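Local atomic coordinates of tRNA (cytosine(72)-C(5))-methyltransferase (Pyrococcus horikoshii, PDB entry 5ZVE), a protein that transfers a methyl group from S-adenosyl-L-methionine to the C5 position of cytosine 72 in several tRNAs. Residues Y180-S186 against P208-H214. Sequence-based numbering, arbitrary orientation.
Sequences YPQGLPS and PGGKTTH. With SAH (S-adenosyl-L-homocysteine), chain C.
Gln-182 and Ser-186 face the first turn of helix 210-218, their CA atoms 6.9 Å from that of Gly-210 and 7.0 Å from that of Lys-211, a spacing that leaves the bridging to side chains and water. The phenol of Tyr-180 leans obliquely on Gly-210, CE2 lying 3.4 Å from its CA, where a side chain would also crowd the SAH carboxylate. Gln-182 reaches across to this turn, amide end first, with CG anti to its backbone N (chi1 -172°) and the chain extended beyond; NE2 comes to 3.2 Å from Gly-210 C and donates to two waters, weakly to the second, while OE1 accepts from Arg-39. One water accepts hydrogen bonds from NE2 and Lys-211 NZ and donates to SAH O; the other lies in the plane of the His-214 ring, 2.9 Å from ND1, and donates to Ser-186 O. Bent at chi4 (69°), Lys-211 brings NZ to 3.0 Å from Ser-186 OG, a direct hydrogen bond between the segments, and NZ also forms a salt bridge with Asp-273. A methionine in place of Lys-211 would probably deprive Asp-273 of this salt-bridge partner and Ser-186 OG of its donor. The helix start grips the ligand through backbone amides: Gly-210 N to SAH OXT at 3.0 Å (147° at the hydrogen) and Lys-211 N to SAH O at 3.2 Å. This glycine-rich turn after strand 201-203 is the cofactor loop of the Rossmann-like class I methyltransferase fold, here joined to the segment that leads out of the antiparallel sheet containing strand 179-181.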
ATOM      1  N   TYR A 180      -5.067   8.120   8.934  1.00 26.35           N
ATOM      2  CA  TYR A 180      -4.605   7.917   7.569  1.00 22.89           C
ATOM      3  C   TYR A 180      -4.469   6.423   7.297  1.00 21.82           C
ATOM      4  O   TYR A 180      -3.653   5.746   7.927  1.00 23.31           O
ATOM      5  CB  TYR A 180      -3.274   8.635   7.342  1.00 21.86           C
ATOM      6  CG  TYR A 180      -2.782   8.580   5.918  1.00 25.47           C
ATOM      7  CD1 TYR A 180      -3.185   9.532   4.992  1.00 23.69           C
ATOM      8  CD2 TYR A 180      -1.918   7.577   5.498  1.00 21.91           C
ATOM      9  CE1 TYR A 180      -2.742   9.486   3.686  1.00 30.50           C
ATOM     10  CE2 TYR A 180      -1.474   7.523   4.202  1.00 25.76           C
ATOM     11  CZ  TYR A 180      -1.886   8.480   3.296  1.00 29.46           C
ATOM     12  OH  TYR A 180      -1.441   8.432   1.997  1.00 29.53           O
ATOM     13  N   PRO A 181      -5.290   5.899   6.377  1.00 21.27           N
ATOM     14  CA  PRO A 181      -5.228   4.472   6.041  1.00 22.99           C
ATOM     15  C   PRO A 181      -3.847   4.105   5.497  1.00 23.58           C
ATOM     16  O   PRO A 181      -3.357   4.755   4.581  1.00 21.80           O
ATOM     17  CB  PRO A 181      -6.323   4.300   4.978  1.00 28.08           C
ATOM     18  CG  PRO A 181      -6.673   5.678   4.525  1.00 31.46           C
ATOM     19  CD  PRO A 181      -6.360   6.604   5.655  1.00 26.64           C
ATOM     20  N   GLN A 182      -3.233   3.083   6.085  1.00 24.63           N
ATOM     21  CA  GLN A 182      -1.839   2.752   5.829  1.00 21.96           C
ATOM     22  C   GLN A 182      -1.553   1.360   6.379  1.00 23.39           C
ATOM     23  O   GLN A 182      -2.000   1.024   7.473  1.00 25.44           O
ATOM     24  CB  GLN A 182      -0.916   3.789   6.476  1.00 25.34           C
ATOM     25  CG  GLN A 182       0.553   3.642   6.120  1.00 24.03           C
ATOM     26  CD  GLN A 182       1.429   4.688   6.791  1.00 25.63           C
ATOM     27  OE1 GLN A 182       1.217   5.052   7.950  1.00 27.54           O
ATOM     28  NE2 GLN A 182       2.419   5.181   6.057  1.00 25.57           N
ATOM     29  N   GLY A 183      -0.814   0.550   5.629  1.00 20.77           N
ATOM     30  CA  GLY A 183      -0.546  -0.816   6.041  1.00 19.15           C
ATOM     31  C   GLY A 183       0.394  -0.904   7.229  1.00 22.45           C
ATOM     32  O   GLY A 183       1.167   0.019   7.487  1.00 23.00           O
ATOM     33  N   LEU A 184       0.317  -2.016   7.958  1.00 20.01           N
ATOM     34  CA  LEU A 184       1.195  -2.255   9.101  1.00 23.15           C
ATOM     35  C   LEU A 184       2.682  -2.180   8.699  1.00 22.06           C
ATOM     36  O   LEU A 184       3.443  -1.453   9.334  1.00 20.11           O
ATOM     37  CB  LEU A 184       0.859  -3.604   9.763  1.00 23.63           C
ATOM     38  CG  LEU A 184       1.769  -4.204  10.841  1.00 24.36           C
ATOM     39  CD1 LEU A 184       2.022  -3.224  11.943  1.00 28.69           C
ATOM     40  CD2 LEU A 184       1.168  -5.467  11.430  1.00 22.74           C
ATOM     41  N   PRO A 185       3.103  -2.912   7.643  1.00 23.31           N
ATOM     42  CA  PRO A 185       4.521  -2.792   7.274  1.00 20.86           C
ATOM     43  C   PRO A 185       4.966  -1.354   6.970  1.00 21.98           C
ATOM     44  O   PRO A 185       6.063  -0.963   7.375  1.00 18.45           O
ATOM     45  CB  PRO A 185       4.642  -3.673   6.024  1.00 23.44           C
ATOM     46  CG  PRO A 185       3.256  -4.024   5.625  1.00 24.77           C
ATOM     47  CD  PRO A 185       2.418  -3.936   6.834  1.00 19.33           C
ATOM     48  N   SER A 186       4.122  -0.573   6.299  1.00 20.81           N
ATOM     49  CA  SER A 186       4.472   0.815   5.997  1.00 19.22           C
ATOM     50  C   SER A 186       4.651   1.652   7.263  1.00 24.72           C
ATOM     51  O   SER A 186       5.525   2.520   7.320  1.00 23.68           O
ATOM     52  CB  SER A 186       3.412   1.451   5.101  1.00 22.49           C
ATOM     53  OG  SER A 186       3.507   0.956   3.779  1.00 21.51           O
ATOM     54  N   PRO A 208       1.974   9.682  -2.098  1.00 29.94           N
ATOM     55  CA  PRO A 208       1.117  10.765  -1.592  1.00 27.66           C
ATOM     56  C   PRO A 208       1.396  11.227  -0.151  1.00 29.58           C
ATOM     57  O   PRO A 208       0.667  12.081   0.353  1.00 27.25           O
ATOM     58  CB  PRO A 208      -0.286  10.158  -1.682  1.00 26.67           C
ATOM     59  CG  PRO A 208      -0.063   8.705  -1.491  1.00 29.73           C
ATOM     60  CD  PRO A 208       1.245   8.402  -2.170  1.00 25.70           C
ATOM     61  N   GLY A 209       2.418  10.683   0.499  1.00 27.80           N
ATOM     62  CA  GLY A 209       2.850  11.216   1.782  1.00 24.81           C
ATOM     63  C   GLY A 209       2.463  10.397   2.996  1.00 26.10           C
ATOM     64  O   GLY A 209       2.442  10.915   4.115  1.00 28.06           O
ATOM     65  N   GLY A 210       2.154   9.123   2.776  1.00 23.34           N
ATOM     66  CA  GLY A 210       1.847   8.209   3.859  1.00 23.43           C
ATOM     67  C   GLY A 210       2.946   8.148   4.903  1.00 24.62           C
ATOM     68  O   GLY A 210       2.716   8.399   6.082  1.00 22.70           O
ATOM     69  N   LYS A 211       4.157   7.827   4.468  1.00 24.00           N
ATOM     70  CA  LYS A 211       5.267   7.695   5.398  1.00 25.13           C
ATOM     71  C   LYS A 211       5.806   9.057   5.805  1.00 25.51           C
ATOM     72  O   LYS A 211       6.337   9.213   6.902  1.00 24.30           O
ATOM     73  CB  LYS A 211       6.376   6.827   4.801  1.00 24.67           C
ATOM     74  CG  LYS A 211       5.962   5.375   4.587  1.00 22.33           C
ATOM     75  CD  LYS A 211       7.009   4.596   3.810  1.00 22.73           C
ATOM     76  CE  LYS A 211       6.578   3.155   3.623  1.00 21.78           C
ATOM     77  NZ  LYS A 211       5.416   3.046   2.699  1.00 20.95           N
ATOM     78  N   THR A 212       5.676  10.045   4.928  1.00 21.88           N
ATOM     79  CA  THR A 212       6.148  11.383   5.269  1.00 26.86           C
ATOM     80  C   THR A 212       5.369  11.971   6.447  1.00 25.70           C
ATOM     81  O   THR A 212       5.957  12.495   7.395  1.00 28.36           O
ATOM     82  CB  THR A 212       6.045  12.340   4.080  1.00 27.50           C
ATOM     83  OG1 THR A 212       6.777  11.802   2.972  1.00 31.81           O
ATOM     84  CG2 THR A 212       6.619  13.700   4.446  1.00 27.81           C
ATOM     85  N   THR A 213       4.047  11.868   6.389  1.00 26.26           N
ATOM     86  CA  THR A 213       3.199  12.446   7.424  1.00 29.63           C
ATOM     87  C   THR A 213       3.313  11.666   8.735  1.00 27.20           C
ATOM     88  O   THR A 213       3.135  12.227   9.813  1.00 26.72           O
ATOM     89  CB  THR A 213       1.724  12.514   6.970  1.00 26.06           C
ATOM     90  OG1 THR A 213       1.295  11.234   6.486  1.00 24.47           O
ATOM     91  CG2 THR A 213       1.569  13.543   5.858  1.00 28.28           C
ATOM     92  N   HIS A 214       3.621  10.378   8.637  1.00 28.14           N
ATOM     93  CA  HIS A 214       3.880   9.569   9.821  1.00 26.44           C
ATOM     94  C   HIS A 214       5.131  10.068  10.547  1.00 27.40           C
ATOM     95  O   HIS A 214       5.141  10.187  11.772  1.00 25.43           O
ATOM     96  CB  HIS A 214       4.020   8.092   9.438  1.00 24.05           C
ATOM     97  CG  HIS A 214       4.057   7.158  10.606  1.00 22.16           C
ATOM     98  ND1 HIS A 214       4.249   5.802  10.467  1.00 24.24           N
ATOM     99  CD2 HIS A 214       3.919   7.385  11.936  1.00 25.18           C
ATOM    100  CE1 HIS A 214       4.235   5.231  11.660  1.00 25.80           C
ATOM    101  NE2 HIS A 214       4.035   6.170  12.566  1.00 25.42           N
TER
HETATM  102  N   SAH C 401       6.306   6.678   0.076  1.00 21.31           N
HETATM  103  CA  SAH C 401       4.974   7.000  -0.425  1.00 24.17           C
HETATM  104  CB  SAH C 401       4.629   6.170  -1.662  1.00 27.48           C
HETATM  105  CG  SAH C 401       5.770   5.936  -2.655  1.00 25.94           C
HETATM  106  SD  SAH C 401       5.133   5.318  -4.232  1.00 29.95           S
HETATM  107  C   SAH C 401       3.887   6.869   0.645  1.00 27.90           C
HETATM  108  O   SAH C 401       4.101   6.296   1.714  1.00 27.05           O
HETATM  109  OXT SAH C 401       2.763   7.340   0.470  1.00 25.63           O
HETATM  110  C5' SAH C 401       6.652   5.718  -5.142  1.00 28.39           C
HETATM  111  C4' SAH C 401       6.736   7.166  -5.619  1.00 31.48           C
HETATM  112  O4' SAH C 401       7.961   7.379  -6.292  1.00 32.68           O
HETATM  113  C3' SAH C 401       5.643   7.575  -6.598  1.00 33.52           C
HETATM  114  O3' SAH C 401       4.851   8.579  -6.008  1.00 28.40           O
HETATM  115  C2' SAH C 401       6.364   8.173  -7.792  1.00 28.73           C
HETATM  116  O2' SAH C 401       5.802   9.417  -8.129  1.00 32.63           O
HETATM  117  C1' SAH C 401       7.772   8.379  -7.271  1.00 31.02           C
HETATM  118  N9  SAH C 401       8.818   8.327  -8.316  1.00 32.92           N
HETATM  119  C8  SAH C 401       8.940   7.452  -9.365  1.00 35.45           C
HETATM  120  N7  SAH C 401      10.057   7.770 -10.064  1.00 31.85           N
HETATM  121  C5  SAH C 401      10.648   8.834  -9.476  1.00 34.29           C
HETATM  122  C6  SAH C 401      11.796   9.560  -9.771  1.00 37.60           C
HETATM  123  N6  SAH C 401      12.556   9.243 -10.818  1.00 35.16           N
HETATM  124  N1  SAH C 401      12.151  10.620  -8.963  1.00 40.64           N
HETATM  125  C2  SAH C 401      11.370  10.956  -7.874  1.00 39.85           C
HETATM  126  N3  SAH C 401      10.231  10.234  -7.589  1.00 37.18           N
HETATM  127  C4  SAH C 401       9.878   9.190  -8.378  1.00 32.14           C
HETATM  128  O   HOH W   1       2.625   4.249   3.138  1.00 24.08           O
HETATM  129  O   HOH W   2       4.556   5.146   7.681  1.00 26.42           O